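Local atomic coordinates of SnoaL-like domain-containing protein (Kribbella flavida, PDB entry 5EVH), a protein that is of unknown function but has the SnoaL-like fold of the NTF2 superfamily, whose curved sheet and helices often enclose a small-molecule pocket. Residues T6-T11 / T74-M79; S58-G63 / T82-V87; A90-H95 / L106-D111. All coordinates share one frame; numbering follows the deposited sequence. Where two conformers were deposited one is given.

Contact 1 of 3, residues T6-T11 / T74-M79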
loop_
_atom_site.group_PDB
_atom_site.type_symbol
_atom_site.label_atom_id
_atom_site.label_comp_id
_atom_site.label_asym_id
_atom_site.label_seq_id
_atom_site.Cartn_x
_atom_site.Cartn_y
_atom_site.Cartn_z
ATOM N N THR A 6 -3.355 -14.954 16.101
ATOM C CA THR A 6 -3.349 -13.528 15.822
ATOM C C THR A 6 -1.986 -12.925 16.100
ATOM O O THR A 6 -1.886 -11.694 16.213
ATOM C CB THR A 6 -4.397 -12.828 16.712
ATOM O OG1 THR A 6 -4.088 -13.147 18.093
ATOM C CG2 THR A 6 -5.848 -13.318 16.404
ATOM N N ALA A 7 -0.940 -13.757 16.279
ATOM C CA ALA A 7 0.302 -13.249 16.860
ATOM C C ALA A 7 0.903 -12.140 16.001
ATOM O O ALA A 7 1.328 -11.083 16.509
ATOM C CB ALA A 7 1.320 -14.398 17.034
ATOM N N ALA A 8 1.005 -12.369 14.692
ATOM C CA ALA A 8 1.711 -11.377 13.888
ATOM C C ALA A 8 0.928 -10.078 13.832
ATOM O O ALA A 8 1.517 -8.995 13.809
ATOM C CB ALA A 8 1.953 -11.880 12.440
ATOM N N LEU A 9 -0.391 -10.161 13.716
ATOM C CA LEU A 9 -1.175 -8.921 13.657
ATOM C C LEU A 9 -1.120 -8.180 14.997
ATOM O O LEU A 9 -1.098 -6.946 15.031
ATOM C CB LEU A 9 -2.666 -9.227 13.308
ATOM C CG LEU A 9 -3.566 -7.955 13.149
ATOM C CD1 LEU A 9 -2.946 -6.971 12.157
ATOM C CD2 LEU A 9 -4.969 -8.329 12.689
ATOM N N ASP A 10 -1.226 -8.905 16.114
ATOM C CA ASP A 10 -1.112 -8.250 17.429
ATOM C C ASP A 10 0.203 -7.484 17.545
ATOM O O ASP A 10 0.234 -6.335 18.017
ATOM C CB ASP A 10 -1.175 -9.296 18.543
ATOM C CG ASP A 10 -2.580 -9.890 18.729
ATOM O OD1 ASP A 10 -3.585 -9.296 18.229
ATOM O OD2 ASP A 10 -2.658 -10.930 19.424
ATOM N N THR A 11 1.313 -8.101 17.081
ATOM C CA THR A 11 2.605 -7.408 17.114
ATOM C C THR A 11 2.612 -6.182 16.195
ATOM O O THR A 11 3.082 -5.084 16.575
ATOM C CB THR A 11 3.702 -8.393 16.709
ATOM O OG1 THR A 11 3.815 -9.365 17.759
ATOM C CG2 THR A 11 5.025 -7.694 16.507
ATOM N N THR A 74 2.369 -15.670 11.250
ATOM C CA THR A 74 3.685 -15.087 11.032
ATOM C C THR A 74 3.701 -13.853 10.140
ATOM O O THR A 74 4.773 -13.240 9.999
ATOM C CB THR A 74 4.634 -16.131 10.432
ATOM O OG1 THR A 74 4.120 -16.563 9.168
ATOM C CG2 THR A 74 4.836 -17.345 11.427
ATOM N N THR A 75 2.594 -13.492 9.497
ATOM C CA THR A 75 2.613 -12.283 8.671
ATOM C C THR A 75 1.371 -11.479 8.942
ATOM O O THR A 75 0.339 -12.012 9.387
ATOM C CB THR A 75 2.668 -12.544 7.151
ATOM O OG1 THR A 75 1.491 -13.232 6.744
ATOM C CG2 THR A 75 3.955 -13.329 6.742
ATOM N N ALA A 76 1.468 -10.182 8.627
ATOM C CA ALA A 76 0.368 -9.280 8.811
ATOM C C ALA A 76 0.388 -8.298 7.656
ATOM O O ALA A 76 1.443 -7.988 7.077
ATOM C CB ALA A 76 0.447 -8.535 10.183
ATOM N N LEU A 77 -0.785 -7.755 7.374
ATOM C CA LEU A 77 -0.940 -6.796 6.303
ATOM C C LEU A 77 -1.866 -5.701 6.828
ATOM O O LEU A 77 -2.969 -5.987 7.330
ATOM C CB LEU A 77 -1.532 -7.515 5.058
ATOM C CG LEU A 77 -1.567 -6.710 3.768
ATOM C CD1 LEU A 77 -0.110 -6.325 3.314
ATOM C CD2 LEU A 77 -2.271 -7.552 2.642
ATOM N N LEU A 78 -1.433 -4.455 6.740
ATOM C CA LEU A 78 -2.335 -3.406 7.201
ATOM C C LEU A 78 -2.233 -2.170 6.332
ATOM O O LEU A 78 -1.242 -1.954 5.611
ATOM C CB LEU A 78 -2.077 -3.005 8.617
ATOM C CG LEU A 78 -0.685 -2.850 9.088
ATOM C CD1 LEU A 78 -0.585 -1.392 9.255
ATOM C CD2 LEU A 78 -0.722 -3.449 10.439
HETATM N N MSE A 79 -3.322 -1.407 6.363
HETATM C CA MSE A 79 -3.368 -0.154 5.587
HETATM C C MSE A 79 -3.935 0.897 6.544
HETATM O O MSE A 79 -4.915 0.619 7.283
HETATM C CB MSE A 79 -4.244 -0.311 4.374
HETATM C CG MSE A 79 -4.312 1.058 3.609
HETATM SE SE MSE A 79 -5.456 0.980 2.005
HETATM C CE MSE A 79 -4.310 -0.215 0.852
#
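A8 and A76 put their methyl groups side by side where helix 7-20 lies on strand 75-84, the helix-on-sheet packing of the NTF2-like fold. The two CB atoms are 4.3 Å apart, but each presses harder on backbone than on its opposite number. A8 CB stands over the peptide link between T74 and T75 and comes within 3.4 Å of T75 N. In return A76 CB reaches the turn of the helix, 3.9 Å from L9 CA. Such small side chains let the axes of the two segments approach to 6.6 Å, crossing at -49°. Between 6-11 and 74-79 no hydrogen bond forms, and the two meet by packing; alanine suits a place where a longer side chain would meet main chain.

L9 widens the apolar patch, its CG turned opposite the main-chain N (chi1 -177°), which brings CD1 to 4.2 Å from A76 CB; the L9 side chain also touches A69 of strand 61-71. A12, one helical turn beyond A8, continues the row over A76 and L78.

T75, L77 and M79 point from the opposite face of the strand and pack against the second subunit, so the strand is enclosed between its own helix and the other copy of the protein. At the start of the helix, T6 OG1 donates to D10 OD2 over 3.0 Å, arriving above the carboxylate plane, 49° out of it.

Contact 2 of 3, residues S58-G63 / T82-V87; sequences SRILVG and TETVPV
The first torsions of I60 (chi1 75°) and T84 (chi1 72°) lay the two side chains side by side, pointing the same way, at the open end of the beta hairpin formed by strands 61-71 and 75-84. In T84 this rotation separates the two branches of the threonine: CG2 goes to the isoleucine side, 4.1 Å from I60 CG1, while OG1 turns to its own chain and donates to V87 O at 2.7 Å. T84 N reaches the same carbonyl from the same face of its plane, so two donors grip V87 O and close the turn after the strand. A threonine, half methyl and half hydroxyl, fits a place with such unlike neighbours.

Where the chain turns its corner at V62, two backbone bonds join the segments, both using E83. V62 N points almost straight at E83 O, 2.8 Å away with 175° at the hydrogen. E83 N answers to G63 O, which it meets from above the carbonyl plane. Glycine suits position 63 because a CB there would clash with the E83 carboxylate as it now stands, its OE2 lying 3.6 Å from G63 CA. The corner has a price: G63 N is buried and finds no partner in the model.

On the inner side L61 crosses T82 at about a right angle, its CG 3.8 Å from T82 CB. The hydroxyl of T82 bonds to A90 O, just ahead of strand 92-99, while its CB and CG2 meet the leucine. A water bridges the segments, donating to I60 O (2.7 Å) and accepting from V85 N.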
loop_
_atom_site.group_PDB
_atom_site.type_symbol
_atom_site.label_atom_id
_atom_site.label_comp_id
_atom_site.label_asym_id
_atom_site.label_seq_id
_atom_site.Cartn_x
_atom_site.Cartn_y
_atom_site.Cartn_z
ATOM N N SER A 58 7.509 9.190 12.015
ATOM C CA SER A 58 6.450 9.356 12.999
ATOM C C SER A 58 6.270 10.835 13.342
ATOM O O SER A 58 5.134 11.302 13.513
ATOM C CB SER A 58 6.705 8.563 14.284
ATOM O OG SER A 58 5.643 8.883 15.186
ATOM N N ARG A 59 7.372 11.582 13.449
ATOM C CA ARG A 59 7.289 12.973 13.902
ATOM C C ARG A 59 6.754 13.954 12.856
ATOM O O ARG A 59 6.634 15.142 13.161
ATOM C CB ARG A 59 8.661 13.476 14.352
ATOM C CG ARG A 59 9.172 12.830 15.595
ATOM C CD ARG A 59 10.222 13.706 16.200
ATOM N NE ARG A 59 11.366 12.922 16.623
ATOM C CZ ARG A 59 11.520 12.408 17.839
ATOM N NH1 ARG A 59 10.594 12.576 18.774
ATOM N NH2 ARG A 59 12.616 11.722 18.112
ATOM N N ILE A 60 6.523 13.532 11.618
ATOM C CA ILE A 60 5.745 14.376 10.713
ATOM C C ILE A 60 4.256 13.992 10.773
ATOM O O ILE A 60 3.419 14.733 10.254
ATOM C CB ILE A 60 6.207 14.345 9.233
ATOM C CG1 ILE A 60 5.787 13.070 8.565
ATOM C CG2 ILE A 60 7.732 14.608 9.093
ATOM C CD1 ILE A 60 6.202 13.009 7.146
ATOM N N LEU A 61 3.894 12.896 11.444
ATOM C CA LEU A 61 2.486 12.497 11.557
ATOM C C LEU A 61 1.749 13.322 12.615
ATOM O O LEU A 61 2.221 13.438 13.753
ATOM C CB LEU A 61 2.368 11.038 12.009
ATOM C CG LEU A 61 1.875 10.102 10.948
ATOM C CD1 LEU A 61 2.947 10.138 9.833
ATOM C CD2 LEU A 61 1.661 8.728 11.548
ATOM N N VAL A 62 0.542 13.782 12.285
ATOM C CA VAL A 62 -0.282 14.505 13.274
ATOM C C VAL A 62 -1.644 13.855 13.434
ATOM O O VAL A 62 -2.517 14.389 14.156
ATOM C CB VAL A 62 -0.417 15.997 12.932
ATOM C CG1 VAL A 62 1.011 16.704 12.953
ATOM C CG2 VAL A 62 -1.112 16.214 11.513
ATOM N N GLY A 63 -1.858 12.706 12.793
ATOM C CA GLY A 63 -3.066 11.904 13.022
ATOM C C GLY A 63 -2.940 10.667 12.155
ATOM O O GLY A 63 -2.068 10.585 11.277
ATOM N N THR A 82 -2.713 8.491 7.148
ATOM C CA THR A 82 -1.994 9.401 8.043
ATOM C C THR A 82 -2.325 10.833 7.654
ATOM O O THR A 82 -2.664 11.112 6.494
ATOM C CB THR A 82 -0.431 9.233 8.018
ATOM O OG1 THR A 82 0.137 9.796 6.818
ATOM C CG2 THR A 82 0.029 7.737 8.130
ATOM N N GLU A 83 -2.226 11.748 8.636
ATOM C CA GLU A 83 -2.327 13.182 8.387
ATOM C C GLU A 83 -0.942 13.776 8.627
ATOM O O GLU A 83 -0.295 13.392 9.604
ATOM C CB GLU A 83 -3.316 13.810 9.347
ATOM C CG GLU A 83 -4.710 13.110 9.195
ATOM C CD GLU A 83 -5.606 13.426 10.429
ATOM O OE1 GLU A 83 -5.829 14.643 10.760
ATOM O OE2 GLU A 83 -6.043 12.423 11.057
ATOM N N THR A 84 -0.530 14.772 7.813
ATOM C CA THR A 84 0.713 15.528 8.032
ATOM C C THR A 84 0.415 16.998 7.762
ATOM O O THR A 84 -0.650 17.337 7.224
ATOM C CB THR A 84 1.870 15.031 7.094
ATOM O OG1 THR A 84 1.600 15.448 5.753
ATOM C CG2 THR A 84 1.984 13.474 7.111
ATOM N N VAL A 85 1.354 17.891 8.140
ATOM C CA VAL A 85 1.177 19.316 7.830
ATOM C C VAL A 85 1.174 19.581 6.329
ATOM O O VAL A 85 0.201 20.189 5.838
ATOM C CB VAL A 85 2.190 20.177 8.607
ATOM C CG1 VAL A 85 2.154 21.652 8.067
ATOM C CG2 VAL A 85 1.765 20.175 10.075
ATOM N N PRO A 86 2.177 19.138 5.547
ATOM C CA PRO A 86 2.167 19.462 4.111
ATOM C C PRO A 86 1.164 18.670 3.316
ATOM O O PRO A 86 0.647 19.181 2.309
ATOM C CB PRO A 86 3.605 19.149 3.666
ATOM C CG PRO A 86 4.114 18.120 4.652
ATOM C CD PRO A 86 3.434 18.459 5.971
ATOM N N VAL A 87 0.827 17.467 3.764
ATOM C CA VAL A 87 -0.032 16.586 2.992
ATOM C C VAL A 87 -1.173 16.139 3.897
ATOM O O VAL A 87 -0.933 15.347 4.815
ATOM C CB VAL A 87 0.776 15.386 2.454
ATOM C CG1 VAL A 87 -0.149 14.438 1.668
ATOM C CG2 VAL A 87 2.047 15.913 1.602
HETATM O O HOH W 1 3.507 17.291 9.501
#

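Contact 3 of 3, residues A90-H95 / L106-D111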
loop_
_atom_site.group_PDB
_atom_site.type_symbol
_atom_site.label_atom_id
_atom_site.label_comp_id
_atom_site.label_asym_id
_atom_site.label_seq_id
_atom_site.Cartn_x
_atom_site.Cartn_y
_atom_site.Cartn_z
ATOM N N ALA A 90 -1.987 10.956 3.685
ATOM C CA ALA A 90 -0.881 10.220 3.079
ATOM C C ALA A 90 -1.036 8.770 3.562
ATOM O O ALA A 90 -0.447 8.362 4.556
ATOM C CB ALA A 90 0.444 10.843 3.516
ATOM N N PRO A 91 -1.895 7.990 2.923
ATOM C CA PRO A 91 -2.114 6.611 3.396
ATOM C C PRO A 91 -0.920 5.709 3.084
ATOM O O PRO A 91 -0.168 5.948 2.137
ATOM C CB PRO A 91 -3.354 6.170 2.622
ATOM C CG PRO A 91 -3.154 6.853 1.286
ATOM C CD PRO A 91 -2.710 8.312 1.735
ATOM N N ALA A 92 -0.727 4.675 3.910
ATOM C CA ALA A 92 0.378 3.748 3.709
ATOM C C ALA A 92 -0.121 2.315 3.889
ATOM O O ALA A 92 -1.102 2.071 4.597
ATOM C CB ALA A 92 1.562 4.007 4.669
ATOM N N ALA A 93 0.555 1.362 3.260
ATOM C CA ALA A 93 0.250 -0.043 3.531
ATOM C C ALA A 93 1.543 -0.754 3.919
ATOM O O ALA A 93 2.623 -0.419 3.385
ATOM C CB ALA A 93 -0.347 -0.733 2.266
ATOM N N GLU A 94 1.447 -1.731 4.848
ATOM C CA GLU A 94 2.620 -2.421 5.340
ATOM C C GLU A 94 2.369 -3.905 5.326
ATOM O O GLU A 94 1.302 -4.371 5.783
ATOM C CB GLU A 94 3.029 -2.030 6.822
ATOM C CG GLU A 94 3.415 -0.586 6.913
ATOM C CD GLU A 94 3.689 -0.157 8.370
ATOM O OE1 GLU A 94 3.516 -1.029 9.226
ATOM O OE2 GLU A 94 4.075 1.022 8.632
ATOM N N HIS A 95 3.390 -4.653 4.877
ATOM C CA HIS A 95 3.363 -6.097 4.926
ATOM C C HIS A 95 4.467 -6.491 5.902
ATOM O O HIS A 95 5.637 -6.151 5.665
ATOM C CB HIS A 95 3.618 -6.694 3.545
ATOM C CG HIS A 95 3.747 -8.197 3.564
ATOM N ND1 HIS A 95 4.632 -8.879 2.750
ATOM C CD2 HIS A 95 3.064 -9.156 4.259
ATOM C CE1 HIS A 95 4.513 -10.189 2.956
ATOM N NE2 HIS A 95 3.587 -10.383 3.890
ATOM N N LEU A 106 9.682 -5.895 6.720
ATOM C CA LEU A 106 8.638 -4.880 6.665
ATOM C C LEU A 106 8.714 -4.271 5.281
ATOM O O LEU A 106 9.765 -3.719 4.928
ATOM C CB LEU A 106 8.851 -3.814 7.743
ATOM C CG LEU A 106 7.623 -2.886 7.928
ATOM C CD1 LEU A 106 7.720 -2.285 9.351
ATOM C CD2 LEU A 106 7.572 -1.790 6.987
ATOM N N ARG A 107 7.644 -4.409 4.476
ATOM C CA ARG A 107 7.581 -3.697 3.200
ATOM C C ARG A 107 6.506 -2.625 3.333
ATOM O O ARG A 107 5.344 -2.939 3.636
ATOM C CB ARG A 107 7.299 -4.625 2.010
ATOM C CG ARG A 107 7.143 -3.798 0.704
ATOM C CD ARG A 107 7.071 -4.693 -0.616
ATOM N NE ARG A 107 7.916 -5.922 -0.653
ATOM C CZ ARG A 107 9.130 -5.984 -1.208
ATOM N NH1 ARG A 107 9.786 -7.134 -1.214
ATOM N NH2 ARG A 107 9.704 -4.902 -1.763
ATOM N N ILE A 108 6.874 -1.371 3.088
ATOM C CA ILE A 108 5.900 -0.285 3.250
ATOM C C ILE A 108 5.728 0.471 1.940
ATOM O O ILE A 108 6.695 0.689 1.206
ATOM C CB ILE A 108 6.272 0.663 4.407
ATOM C CG1 ILE A 108 5.327 1.886 4.428
ATOM C CG2 ILE A 108 7.724 1.189 4.315
ATOM C CD1 ILE A 108 5.444 2.648 5.765
ATOM N N ILE A 109 4.470 0.783 1.591
ATOM C CA ILE A 109 4.159 1.474 0.324
ATOM C C ILE A 109 3.424 2.755 0.675
ATOM O O ILE A 109 2.424 2.710 1.389
ATOM C CB ILE A 109 3.272 0.609 -0.597
ATOM C CG1 ILE A 109 3.947 -0.741 -0.838
ATOM C CG2 ILE A 109 3.069 1.396 -1.909
ATOM C CD1 ILE A 109 3.064 -1.709 -1.749
ATOM N N PHE A 110 3.893 3.885 0.150
ATOM C CA PHE A 110 3.112 5.107 0.163
ATOM C C PHE A 110 3.598 5.975 -0.991
ATOM O O PHE A 110 4.668 5.738 -1.581
ATOM C CB PHE A 110 3.240 5.873 1.481
ATOM C CG PHE A 110 4.653 6.202 1.855
ATOM C CD1 PHE A 110 5.373 5.334 2.683
ATOM C CD2 PHE A 110 5.255 7.357 1.388
ATOM C CE1 PHE A 110 6.730 5.657 3.050
ATOM C CE2 PHE A 110 6.593 7.698 1.726
ATOM C CZ PHE A 110 7.332 6.837 2.537
ATOM N N ASP A 111 2.789 6.956 -1.341
ATOM C CA ASP A 111 3.050 7.776 -2.526
ATOM C C ASP A 111 3.881 8.969 -2.053
ATOM O O ASP A 111 3.402 9.785 -1.242
ATOM C CB ASP A 111 1.736 8.240 -3.138
ATOM C CG ASP A 111 1.933 9.097 -4.384
ATOM O OD1 ASP A 111 3.074 9.102 -4.957
ATOM O OD2 ASP A 111 0.942 9.751 -4.826
HETATM O O HOH W 2 0.200 7.408 -0.076
HETATM O O HOH W 3 6.892 -8.177 1.060
#
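The H95 ring and the R107 guanidinium, facing neighbours on adjacent strands, share one water that lies in plane at the edge of each; it accepts from R107 NE at 3.0 Å and is hydrogen-bonded to H95 ND1 at 2.9 Å. The third flat group, the F110 ring, has I108 CG1 in plane at its edge, A92 CB placed obliquely, and the F57 ring meeting it from helix 47-58.

On that same side E94 and I108 run side by side: the extended glutamate brings OE2 to 3.6 Å from I108 CD1, and Y80 OH bonds to this oxygen. Isoleucine suits the site, its CG1-CD1 branch lying against E94 CG. A glycine in its place would probably open a gap between E94, Y80 and F57 and leave E94 CG without its apolar neighbour.

Beneath the side chains four backbone bonds pair A93 with I109 and H95 with R107, the shortest being I109 N to A93 O at 2.8 Å. P91, A93 and H95 pack on the second subunit, and D111 OD2 forms a salt bridge with R112 of that subunit. The whole is an antiparallel beta hairpin at the centre of an NTF2-like sheet, helix-covered on one face and dimer-forming on the other.

In the fold
All three contacts involve the same sheet. Contacts 1 and 2 use opposite ends of strand 75-84, their centres about 23 Å apart, and contact 3 lies about 14 Å from the centre of each, on the neighbouring strand 92-99 and its partner. L78 O and E94 N, 2.8 Å apart, probably bond contact 1 to contact 3, while the T82 hydroxyl ties contact 2 to it. Contacts 1 and 3 both touch the second subunit. No active site is known, but glycerol, probably from the crystallisation liquor, lies about 3 Å from the I60 side chain in contact 2, and glycerol also lies about 4 Å from that of F110 in contact 3; such molecules often mark pockets.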